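Probable porin (Pseudomonas aeruginosa, PDB 2Y0H) probably acts as a monomeric outer-membrane porin of the OprD family, a closed beta barrel through which small solutes could cross the membrane. Local coordinates at residues R13-L18 and R381-Y386; Y204-L209 and R228-G233; V265-G270 and Q298-Q303. One frame throughout, in Å; residues are numbered along the deposited sequence.

All three contacts are antiparallel strand pairings in the wall of one 18-stranded barrel. Interaction 1 joins the first and last strands, and the other two lie within the chain it closes, in series. Interactions 1 and 2 sit on opposite sides of the chain's centre, their centres about 34 Å apart; those of interactions 1 and 3 are about 31 Å apart. Interactions 2 and 3 lie close together, separated by strand 244-256, centres about 15 Å and nearest atoms about 6 Å apart. The 271-297 excursion links them, its F274, P275 and Y284 meeting side chains of interaction 2. Bound detergent (C8E) touches Y386, H207, D231 and V265, consistent with these side chains facing the membrane.

Interaction 1: residues R13-L18 and R381-Y386; sequences RNFYQL and RFIVNY. With C8E ((hydroxyethyloxy)tri(ethyloxy)octane), chain I.
R13 and N385 meet across the closure seam of the barrel, where the first strand (7-22) pairs with the last (376-389) to complete the cylinder. The segment axes run 179° apart, with closest approach 4.6 Å, and N14 and Y16 each exchange two backbone hydrogen bonds, with V384 and F382 respectively. The tight part is the cluster of R13, F15, R381, I383 and N385 on one face. There R13 NE donates to N385 OD1 at 2.7 Å, on a lone pair in the carbonyl plane, while the acceptor lies nearly in the guanidinium plane. The two flat groups stand almost perpendicular, 87° apart, so the bond joins the guanidinium edge to an amide turned across it. D122 and the carbonyl of R124 hold R13 NH1, tying this end of the seam to the segment after strand 118-119. Beside it, I383 CG2 rests on R13 CG at 3.9 Å, and I383 CG1, placed anti to its own carbonyl carbon (chi1 -58°), reaches F15 CD2 at 3.6 Å. F15 CZ then touches R381 CD at 3.9 Å; the R381 tip turns to E379.

The face of N14, Y16, F382 and V384 is looser. N14 and V384 meet CB to CB at 4.2 Å, and the N14 amide is engaged by W34 and Q36 of the next strand. The F382 ring leads away from strand 13-18. Past V384, at the far end of segment 381-386, detergent lies against Y386; its fit near the hydroxyl is doubtful, but C8E C11 sits 3.9 Å above the Y386 ring plane, offset toward the rim.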
loop_
_atom_site.group_PDB
_atom_site.type_symbol
_atom_site.label_atom_id
_atom_site.label_comp_id
_atom_site.label_asym_id
_atom_site.label_seq_id
_atom_site.Cartn_x
_atom_site.Cartn_y
_atom_site.Cartn_z
ATOM N N ARG A 13 0.091 12.779 -12.330
ATOM C CA ARG A 13 0.567 11.446 -12.680
ATOM C C ARG A 13 0.172 11.046 -14.084
ATOM O O ARG A 13 -1.006 11.015 -14.412
ATOM C CB ARG A 13 0.071 10.384 -11.699
ATOM C CG ARG A 13 0.595 8.983 -12.054
ATOM C CD ARG A 13 0.357 7.968 -10.935
ATOM N NE ARG A 13 0.967 8.396 -9.685
ATOM C CZ ARG A 13 0.666 7.878 -8.504
ATOM N NH1 ARG A 13 -0.241 6.917 -8.425
ATOM N NH2 ARG A 13 1.265 8.324 -7.410
ATOM N N ASN A 14 1.165 10.734 -14.909
ATOM C CA ASN A 14 0.909 10.222 -16.252
ATOM C C ASN A 14 1.309 8.750 -16.327
ATOM O O ASN A 14 2.434 8.370 -15.991
ATOM C CB ASN A 14 1.618 11.064 -17.326
ATOM C CG ASN A 14 1.131 10.747 -18.741
ATOM O OD1 ASN A 14 1.765 9.991 -19.476
ATOM N ND2 ASN A 14 -0.002 11.329 -19.123
ATOM N N PHE A 15 0.372 7.933 -16.779
ATOM C CA PHE A 15 0.439 6.501 -16.588
ATOM C C PHE A 15 0.152 5.845 -17.912
ATOM O O PHE A 15 -0.908 6.046 -18.493
ATOM C CB PHE A 15 -0.636 6.110 -15.575
ATOM C CG PHE A 15 -0.554 4.690 -15.074
ATOM C CD1 PHE A 15 -1.125 3.649 -15.793
ATOM C CD2 PHE A 15 0.023 4.408 -13.838
ATOM C CE1 PHE A 15 -1.088 2.343 -15.304
ATOM C CE2 PHE A 15 0.049 3.120 -13.345
ATOM C CZ PHE A 15 -0.499 2.080 -14.085
ATOM N N TYR A 16 1.110 5.076 -18.402
ATOM C CA TYR A 16 0.903 4.306 -19.610
ATOM C C TYR A 16 1.207 2.844 -19.348
ATOM O O TYR A 16 2.281 2.495 -18.854
ATOM C CB TYR A 16 1.772 4.814 -20.763
ATOM C CG TYR A 16 1.742 3.875 -21.945
ATOM C CD1 TYR A 16 0.739 3.959 -22.898
ATOM C CD2 TYR A 16 2.693 2.876 -22.084
ATOM C CE1 TYR A 16 0.700 3.081 -23.983
ATOM C CE2 TYR A 16 2.663 1.997 -23.155
ATOM C CZ TYR A 16 1.665 2.103 -24.100
ATOM O OH TYR A 16 1.636 1.222 -25.159
ATOM N N GLN A 17 0.260 1.983 -19.679
ATOM C CA GLN A 17 0.484 0.559 -19.511
ATOM C C GLN A 17 0.150 -0.203 -20.779
ATOM O O GLN A 17 -0.870 0.047 -21.434
ATOM C CB GLN A 17 -0.322 0.008 -18.335
ATOM C CG GLN A 17 -1.816 0.087 -18.524
ATOM C CD GLN A 17 -2.540 -0.982 -17.746
ATOM O OE1 GLN A 17 -1.957 -1.642 -16.879
ATOM N NE2 GLN A 17 -3.818 -1.172 -18.055
ATOM N N LEU A 18 1.032 -1.131 -21.121
ATOM C CA LEU A 18 0.813 -2.022 -22.240
ATOM C C LEU A 18 0.755 -3.424 -21.670
ATOM O O LEU A 18 1.754 -3.932 -21.154
ATOM C CB LEU A 18 1.945 -1.891 -23.262
ATOM C CG LEU A 18 1.848 -2.743 -24.533
ATOM C CD1 LEU A 18 0.472 -2.610 -25.178
ATOM C CD2 LEU A 18 2.936 -2.361 -25.517
ATOM N N ARG A 381 4.908 -0.671 -17.960
ATOM C CA ARG A 381 4.265 0.571 -17.581
ATOM C C ARG A 381 5.285 1.674 -17.663
ATOM O O ARG A 381 6.473 1.445 -17.447
ATOM C CB ARG A 381 3.737 0.509 -16.153
ATOM C CG ARG A 381 2.847 -0.666 -15.862
ATOM C CD ARG A 381 2.283 -0.582 -14.451
ATOM N NE ARG A 381 1.485 -1.759 -14.164
ATOM C CZ ARG A 381 1.120 -2.140 -12.950
ATOM N NH1 ARG A 381 1.484 -1.426 -11.890
ATOM N NH2 ARG A 381 0.393 -3.241 -12.798
ATOM N N PHE A 382 4.820 2.873 -17.974
ATOM C CA PHE A 382 5.658 4.045 -17.843
ATOM C C PHE A 382 4.851 5.106 -17.130
ATOM O O PHE A 382 3.749 5.470 -17.565
ATOM C CB PHE A 382 6.168 4.537 -19.200
ATOM C CG PHE A 382 7.178 5.634 -19.089
ATOM C CD1 PHE A 382 8.484 5.349 -18.730
ATOM C CD2 PHE A 382 6.822 6.953 -19.329
ATOM C CE1 PHE A 382 9.420 6.360 -18.617
ATOM C CE2 PHE A 382 7.755 7.969 -19.228
ATOM C CZ PHE A 382 9.053 7.672 -18.866
ATOM N N ILE A 383 5.389 5.570 -16.009
ATOM C CA ILE A 383 4.690 6.487 -15.131
ATOM C C ILE A 383 5.537 7.725 -14.922
ATOM O O ILE A 383 6.732 7.619 -14.637
ATOM C CB ILE A 383 4.415 5.844 -13.757
ATOM C CG1 ILE A 383 3.596 4.563 -13.913
ATOM C CG2 ILE A 383 3.712 6.811 -12.828
ATOM C CD1 ILE A 383 4.413 3.307 -13.708
ATOM N N VAL A 384 4.920 8.893 -15.079
ATOM C CA VAL A 384 5.581 10.161 -14.796
ATOM C C VAL A 384 4.861 10.856 -13.652
ATOM O O VAL A 384 3.661 11.127 -13.733
ATOM C CB VAL A 384 5.609 11.086 -16.034
ATOM C CG1 VAL A 384 6.264 12.435 -15.701
ATOM C CG2 VAL A 384 6.344 10.409 -17.184
ATOM N N ASN A 385 5.593 11.137 -12.585
ATOM C CA ASN A 385 5.024 11.815 -11.436
ATOM C C ASN A 385 5.609 13.204 -11.283
ATOM O O ASN A 385 6.807 13.406 -11.487
ATOM C CB ASN A 385 5.296 11.022 -10.154
ATOM C CG ASN A 385 4.364 9.843 -9.990
ATOM O OD1 ASN A 385 3.175 10.011 -9.736
ATOM N ND2 ASN A 385 4.900 8.644 -10.124
ATOM N N TYR A 386 4.773 14.159 -10.898
ATOM C CA TYR A 386 5.280 15.467 -10.556
ATOM C C TYR A 386 4.358 16.204 -9.608
ATOM O O TYR A 386 3.135 16.172 -9.755
ATOM C CB TYR A 386 5.513 16.315 -11.810
ATOM C CG TYR A 386 5.995 17.697 -11.467
ATOM C CD1 TYR A 386 7.278 17.899 -10.966
ATOM C CD2 TYR A 386 5.170 18.802 -11.632
ATOM C CE1 TYR A 386 7.724 19.162 -10.641
ATOM C CE2 TYR A 386 5.608 20.071 -11.309
ATOM C CZ TYR A 386 6.885 20.244 -10.813
ATOM O OH TYR A 386 7.320 21.503 -10.482
HETATM O O9 C8E I . 5.773 19.427 -15.373
HETATM C C10 C8E I . 6.016 20.598 -14.619
HETATM C C11 C8E I . 7.491 20.982 -14.676
HETATM O O12 C8E I . 7.720 22.112 -13.854
HETATM C C13 C8E I . 8.748 21.878 -12.909
HETATM C C14 C8E I . 9.741 23.038 -12.884
HETATM O O15 C8E I . 11.027 22.534 -12.584
#

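Interaction 2: residues Y204-L209 and R228-G233; sequences YRQHYL and RYFDSG
Y208 and F230 make the closest apolar side-chain contact between these hairpin strands: Y208 CD1 stands over one face of the F230 ring, near its rim, 3.2 Å from F230 CE1. The rings meet obliquely, centroids 4.7 Å apart and planes at 44°. F230 has CG anti to its carbonyl carbon (chi1 -68°), which brings its ring toward strand 204-209 and under the tyrosine. On the same face, Q206 NE2 donates to S232 OG at 2.7 Å, almost straight (175°) and in the amide plane; the same nitrogen also reaches P275 O, so two acceptors fix the amide's rotation. Y208 OH lies 3.6 Å from R228 CG.

A second shell positions these groups: F274 meets the F230 ring, while R228 is held by D226 and makes a cation-pi contact with Y284. The other face probably looks to the membrane, since detergent touches H207 and D231 there; on it Y195 OH bonds H207 ND1.

Six backbone bonds, through R205-G233, H207-D231 and L209-Y229, knit the pair together. In the barrel wall this hairpin lies between strand 191-200, which flanks 204-209, and strand 244-256, which flanks 228-233.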
loop_
_atom_site.group_PDB
_atom_site.type_symbol
_atom_site.label_atom_id
_atom_site.label_comp_id
_atom_site.label_asym_id
_atom_site.label_seq_id
_atom_site.Cartn_x
_atom_site.Cartn_y
_atom_site.Cartn_z
ATOM N N TYR A 204 -15.274 -9.340 9.150
ATOM C CA TYR A 204 -14.036 -9.932 9.651
ATOM C C TYR A 204 -13.305 -9.094 10.703
ATOM O O TYR A 204 -13.550 -7.893 10.850
ATOM C CB TYR A 204 -13.090 -10.313 8.497
ATOM C CG TYR A 204 -12.287 -9.165 7.897
ATOM C CD1 TYR A 204 -12.831 -8.352 6.901
ATOM C CD2 TYR A 204 -10.986 -8.905 8.320
ATOM C CE1 TYR A 204 -12.095 -7.326 6.335
ATOM C CE2 TYR A 204 -10.244 -7.874 7.764
ATOM C CZ TYR A 204 -10.803 -7.088 6.781
ATOM O OH TYR A 204 -10.069 -6.071 6.232
ATOM N N ARG A 205 -12.421 -9.776 11.424
ATOM C CA ARG A 205 -11.516 -9.208 12.430
ATOM C C ARG A 205 -10.105 -9.621 12.044
ATOM O O ARG A 205 -9.895 -10.739 11.601
ATOM C CB ARG A 205 -11.749 -9.866 13.798
ATOM C CG ARG A 205 -12.925 -9.420 14.568
ATOM C CD ARG A 205 -13.035 -10.245 15.863
ATOM N NE ARG A 205 -14.308 -9.947 16.505
ATOM C CZ ARG A 205 -14.458 -9.610 17.781
ATOM N NH1 ARG A 205 -13.408 -9.544 18.592
ATOM N NH2 ARG A 205 -15.670 -9.338 18.243
ATOM N N GLN A 206 -9.130 -8.759 12.288
ATOM C CA GLN A 206 -7.762 -9.065 11.917
ATOM C C GLN A 206 -6.771 -8.502 12.933
ATOM O O GLN A 206 -6.793 -7.306 13.238
ATOM C CB GLN A 206 -7.485 -8.480 10.540
ATOM C CG GLN A 206 -6.133 -8.804 9.980
ATOM C CD GLN A 206 -6.043 -8.446 8.503
ATOM O OE1 GLN A 206 -5.769 -7.308 8.154
ATOM N NE2 GLN A 206 -6.282 -9.424 7.636
ATOM N N HIS A 207 -5.900 -9.363 13.444
ATOM C CA HIS A 207 -4.863 -8.939 14.379
ATOM C C HIS A 207 -3.547 -8.944 13.646
ATOM O O HIS A 207 -3.272 -9.863 12.887
ATOM C CB HIS A 207 -4.755 -9.885 15.588
ATOM C CG HIS A 207 -5.981 -9.920 16.447
ATOM N ND1 HIS A 207 -6.143 -9.103 17.546
ATOM C CD2 HIS A 207 -7.101 -10.677 16.369
ATOM C CE1 HIS A 207 -7.313 -9.354 18.106
ATOM N NE2 HIS A 207 -7.916 -10.298 17.405
ATOM N N TYR A 208 -2.728 -7.930 13.894
ATOM C CA TYR A 208 -1.435 -7.810 13.248
ATOM C C TYR A 208 -0.358 -7.637 14.286
ATOM O O TYR A 208 -0.503 -6.834 15.213
ATOM C CB TYR A 208 -1.402 -6.598 12.314
ATOM C CG TYR A 208 -0.009 -6.198 11.872
ATOM C CD1 TYR A 208 0.643 -6.894 10.854
ATOM C CD2 TYR A 208 0.655 -5.121 12.456
ATOM C CE1 TYR A 208 1.911 -6.542 10.435
ATOM C CE2 TYR A 208 1.945 -4.756 12.026
ATOM C CZ TYR A 208 2.562 -5.482 11.019
ATOM O OH TYR A 208 3.824 -5.157 10.570
ATOM N N LEU A 209 0.729 -8.379 14.106
ATOM C CA LEU A 209 1.917 -8.204 14.922
ATOM C C LEU A 209 3.137 -8.053 14.017
ATOM O O LEU A 209 3.385 -8.887 13.147
ATOM C CB LEU A 209 2.109 -9.389 15.867
ATOM C CG LEU A 209 3.088 -9.071 16.990
ATOM C CD1 LEU A 209 2.457 -8.004 17.858
ATOM C CD2 LEU A 209 3.433 -10.317 17.823
ATOM N N ARG A 228 6.349 -10.179 10.093
ATOM C CA ARG A 228 4.934 -9.804 10.164
ATOM C C ARG A 228 4.011 -10.995 10.371
ATOM O O ARG A 228 4.202 -12.063 9.786
ATOM C CB ARG A 228 4.505 -9.062 8.891
ATOM C CG ARG A 228 5.277 -7.808 8.610
ATOM C CD ARG A 228 4.822 -7.146 7.320
ATOM N NE ARG A 228 5.781 -6.139 6.886
ATOM C CZ ARG A 228 5.687 -5.458 5.751
ATOM N NH1 ARG A 228 4.654 -5.659 4.936
ATOM N NH2 ARG A 228 6.627 -4.570 5.435
ATOM N N TYR A 229 2.978 -10.796 11.181
ATOM C CA TYR A 229 2.005 -11.850 11.415
ATOM C C TYR A 229 0.589 -11.283 11.457
ATOM O O TYR A 229 0.308 -10.306 12.159
ATOM C CB TYR A 229 2.325 -12.615 12.700
ATOM C CG TYR A 229 1.321 -13.707 13.058
ATOM C CD1 TYR A 229 1.226 -14.874 12.305
ATOM C CD2 TYR A 229 0.479 -13.574 14.156
ATOM C CE1 TYR A 229 0.305 -15.874 12.636
ATOM C CE2 TYR A 229 -0.433 -14.563 14.493
ATOM C CZ TYR A 229 -0.515 -15.711 13.729
ATOM O OH TYR A 229 -1.422 -16.693 14.068
ATOM N N PHE A 230 -0.298 -11.900 10.695
ATOM C CA PHE A 230 -1.697 -11.513 10.726
ATOM C C PHE A 230 -2.535 -12.731 11.102
ATOM O O PHE A 230 -2.324 -13.825 10.587
ATOM C CB PHE A 230 -2.167 -11.034 9.352
ATOM C CG PHE A 230 -1.563 -9.727 8.876
ATOM C CD1 PHE A 230 -2.192 -8.508 9.145
ATOM C CD2 PHE A 230 -0.426 -9.723 8.071
ATOM C CE1 PHE A 230 -1.670 -7.317 8.653
ATOM C CE2 PHE A 230 0.110 -8.524 7.574
ATOM C CZ PHE A 230 -0.503 -7.325 7.861
ATOM N N ASP A 231 -3.513 -12.526 11.968
ATOM C CA ASP A 231 -4.507 -13.548 12.262
ATOM C C ASP A 231 -5.877 -12.954 11.928
ATOM O O ASP A 231 -6.266 -11.926 12.485
ATOM C CB ASP A 231 -4.415 -13.930 13.748
ATOM C CG ASP A 231 -5.131 -15.233 14.077
ATOM O OD1 ASP A 231 -6.270 -15.421 13.638
ATOM O OD2 ASP A 231 -4.544 -16.075 14.787
ATOM N N SER A 232 -6.600 -13.604 11.018
ATOM C CA SER A 232 -7.884 -13.111 10.511
ATOM C C SER A 232 -9.007 -14.125 10.757
ATOM O O SER A 232 -8.881 -15.297 10.407
ATOM C CB SER A 232 -7.795 -12.874 8.995
ATOM O OG SER A 232 -6.896 -11.832 8.669
ATOM N N GLY A 233 -10.112 -13.669 11.324
ATOM C CA GLY A 233 -11.275 -14.515 11.507
ATOM C C GLY A 233 -12.544 -13.734 11.229
ATOM O O GLY A 233 -12.501 -12.553 10.883
#

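Interaction 3: residues V265-G270 and Q298-Q303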
loop_
_atom_site.group_PDB
_atom_site.type_symbol
_atom_site.label_atom_id
_atom_site.label_comp_id
_atom_site.label_asym_id
_atom_site.label_seq_id
_atom_site.Cartn_x
_atom_site.Cartn_y
_atom_site.Cartn_z
ATOM N N VAL A 265 9.999 -14.399 2.671
ATOM C CA VAL A 265 9.227 -15.626 2.777
ATOM C C VAL A 265 7.828 -15.257 3.251
ATOM O O VAL A 265 7.659 -14.329 4.041
ATOM C CB VAL A 265 9.854 -16.646 3.773
ATOM C CG1 VAL A 265 11.169 -17.150 3.257
ATOM C CG2 VAL A 265 10.035 -16.018 5.154
ATOM N N GLN A 266 6.835 -16.006 2.788
ATOM C CA GLN A 266 5.436 -15.685 3.043
ATOM C C GLN A 266 4.648 -16.984 3.013
ATOM O O GLN A 266 4.875 -17.843 2.155
ATOM C CB GLN A 266 4.922 -14.716 1.968
ATOM C CG GLN A 266 3.502 -14.173 2.159
ATOM C CD GLN A 266 3.305 -12.859 1.410
ATOM O OE1 GLN A 266 3.899 -11.831 1.776
ATOM N NE2 GLN A 266 2.506 -12.889 0.333
ATOM N N LYS A 267 3.711 -17.118 3.937
ATOM C CA LYS A 267 2.963 -18.352 4.071
ATOM C C LYS A 267 1.500 -18.086 4.481
ATOM O O LYS A 267 1.234 -17.506 5.526
ATOM C CB LYS A 267 3.682 -19.238 5.087
ATOM C CG LYS A 267 3.092 -20.609 5.305
ATOM C CD LYS A 267 3.982 -21.433 6.254
ATOM C CE LYS A 267 5.398 -21.674 5.678
ATOM N NZ LYS A 267 6.324 -20.481 5.716
ATOM N N MET A 268 0.568 -18.492 3.628
ATOM C CA MET A 268 -0.863 -18.456 3.945
ATOM C C MET A 268 -1.259 -19.771 4.615
ATOM O O MET A 268 -0.941 -20.855 4.119
ATOM C CB MET A 268 -1.708 -18.268 2.677
ATOM C CG MET A 268 -1.377 -17.028 1.847
ATOM S SD MET A 268 -1.706 -15.480 2.751
ATOM C CE MET A 268 -0.015 -14.933 3.035
ATOM N N ILE A 269 -1.954 -19.669 5.740
ATOM C CA ILE A 269 -2.428 -20.838 6.467
ATOM C C ILE A 269 -3.920 -20.717 6.704
ATOM O O ILE A 269 -4.409 -19.659 7.128
ATOM C CB ILE A 269 -1.725 -20.952 7.815
ATOM C CG1 ILE A 269 -0.202 -20.985 7.601
ATOM C CG2 ILE A 269 -2.226 -22.174 8.572
ATOM C CD1 ILE A 269 0.615 -20.598 8.821
ATOM N N GLY A 270 -4.638 -21.807 6.445
ATOM C CA GLY A 270 -6.084 -21.841 6.602
ATOM C C GLY A 270 -6.713 -21.987 5.234
ATOM O O GLY A 270 -6.006 -22.099 4.235
ATOM N N GLN A 298 -3.633 -20.953 1.041
ATOM C CA GLN A 298 -2.549 -21.910 1.289
ATOM C C GLN A 298 -1.222 -21.669 0.546
ATOM O O GLN A 298 -0.357 -22.538 0.523
ATOM C CB GLN A 298 -3.030 -23.344 1.040
ATOM C CG GLN A 298 -4.117 -23.781 1.993
ATOM C CD GLN A 298 -4.579 -25.197 1.747
ATOM O OE1 GLN A 298 -5.322 -25.463 0.803
ATOM N NE2 GLN A 298 -4.145 -26.120 2.600
ATOM N N GLU A 299 -1.046 -20.497 -0.048
ATOM C CA GLU A 299 0.149 -20.258 -0.843
ATOM C C GLU A 299 1.420 -20.049 -0.013
ATOM O O GLU A 299 1.419 -19.307 0.958
ATOM C CB GLU A 299 -0.061 -19.066 -1.759
ATOM C CG GLU A 299 1.069 -18.842 -2.747
ATOM C CD GLU A 299 0.680 -17.816 -3.788
ATOM O OE1 GLU A 299 -0.337 -17.135 -3.570
ATOM O OE2 GLU A 299 1.371 -17.688 -4.818
ATOM N N LYS A 300 2.496 -20.710 -0.418
ATOM C CA LYS A 300 3.816 -20.495 0.171
ATOM C C LYS A 300 4.692 -19.861 -0.892
ATOM O O LYS A 300 4.736 -20.337 -2.019
ATOM C CB LYS A 300 4.447 -21.827 0.585
ATOM C CG LYS A 300 3.769 -22.549 1.746
ATOM C CD LYS A 300 4.242 -24.004 1.787
ATOM C CE LYS A 300 3.713 -24.758 3.004
ATOM N NZ LYS A 300 3.712 -26.235 2.789
ATOM N N SER A 301 5.391 -18.789 -0.547
ATOM C CA SER A 301 6.193 -18.091 -1.546
ATOM C C SER A 301 7.462 -17.537 -0.946
ATOM O O SER A 301 7.531 -17.249 0.256
ATOM C CB SER A 301 5.394 -16.959 -2.208
ATOM O OG SER A 301 4.917 -16.030 -1.244
ATOM N N TRP A 302 8.471 -17.403 -1.796
ATOM C CA TRP A 302 9.719 -16.789 -1.402
ATOM C C TRP A 302 10.097 -15.731 -2.426
ATOM O O TRP A 302 9.670 -15.785 -3.583
ATOM C CB TRP A 302 10.826 -17.843 -1.251
ATOM C CG TRP A 302 11.011 -18.746 -2.448
ATOM C CD1 TRP A 302 10.437 -19.978 -2.650
ATOM C CD2 TRP A 302 11.831 -18.499 -3.592
ATOM N NE1 TRP A 302 10.853 -20.508 -3.851
ATOM C CE2 TRP A 302 11.709 -19.624 -4.450
ATOM C CE3 TRP A 302 12.667 -17.446 -3.976
ATOM C CZ2 TRP A 302 12.384 -19.716 -5.666
ATOM C CZ3 TRP A 302 13.339 -17.542 -5.189
ATOM C CH2 TRP A 302 13.191 -18.669 -6.020
ATOM N N GLN A 303 10.907 -14.773 -1.993
ATOM C CA GLN A 303 11.277 -13.650 -2.825
ATOM C C GLN A 303 12.789 -13.449 -2.809
ATOM O O GLN A 303 13.443 -13.658 -1.785
ATOM C CB GLN A 303 10.579 -12.366 -2.327
ATOM C CG GLN A 303 11.117 -11.103 -2.976
ATOM C CD GLN A 303 10.466 -9.799 -2.516
ATOM O OE1 GLN A 303 10.843 -8.731 -2.994
ATOM N NE2 GLN A 303 9.490 -9.878 -1.609
HETATM O O HOH W 1 -4.750 -19.931 3.329
HETATM O O HOH W 2 -3.721 -24.462 5.486
#
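Q266 and S301 form the hydrogen-bonded pair of this contact, and the glutamine can be followed outward from it. CB packs on S301 OG at 3.5 Å, and CG, set anti to the backbone N (chi1 -175°), is still 4.1 Å from that hydroxyl oxygen. CD carries the amide past strand 300-303 toward the 271-297 connection, where OE1 accepts from the backbone N of N287 and NE2 donates to F294 O, with a weak second bond to T293 O. Both ends of the buried amide are therefore satisfied by backbone atoms of one loop. N287 serves twice, because its ND2 also bonds S301 OG.

Strands 259-269 and 300-309 are neighbours in the barrel wall, joined by a long excursion without helix or strand, probably an extracellular loop as in other porins. The axes of the two short segments come within 4.7 Å and run antiparallel. The two bonds between Q266 and S301 differ in straightness: Q266 N to S301 O has an angle of 137° at the hydrogen, against 166° for S301 N to Q266 O.

Two residues on, beyond the last bridged pair K267-K300, M268 N still donates to E299 O at 2.9 Å, and M268 CB lies 3.6 Å from E299 N. The mouth of the excursion is bridged by water. One water donates to G270 O and accepts from Q298 N; another accepts from G270 N and, weakly, from Q298 NE2. Q298 CG also approaches G270 O directly, at 3.4 Å.

On the face away from Q266 and S301, K267 and K300 run side by side, CG to CG at 4.1 Å. Their ammonium groups diverge to 7.0 Å between the NZ atoms, and K300 NZ pairs with D329.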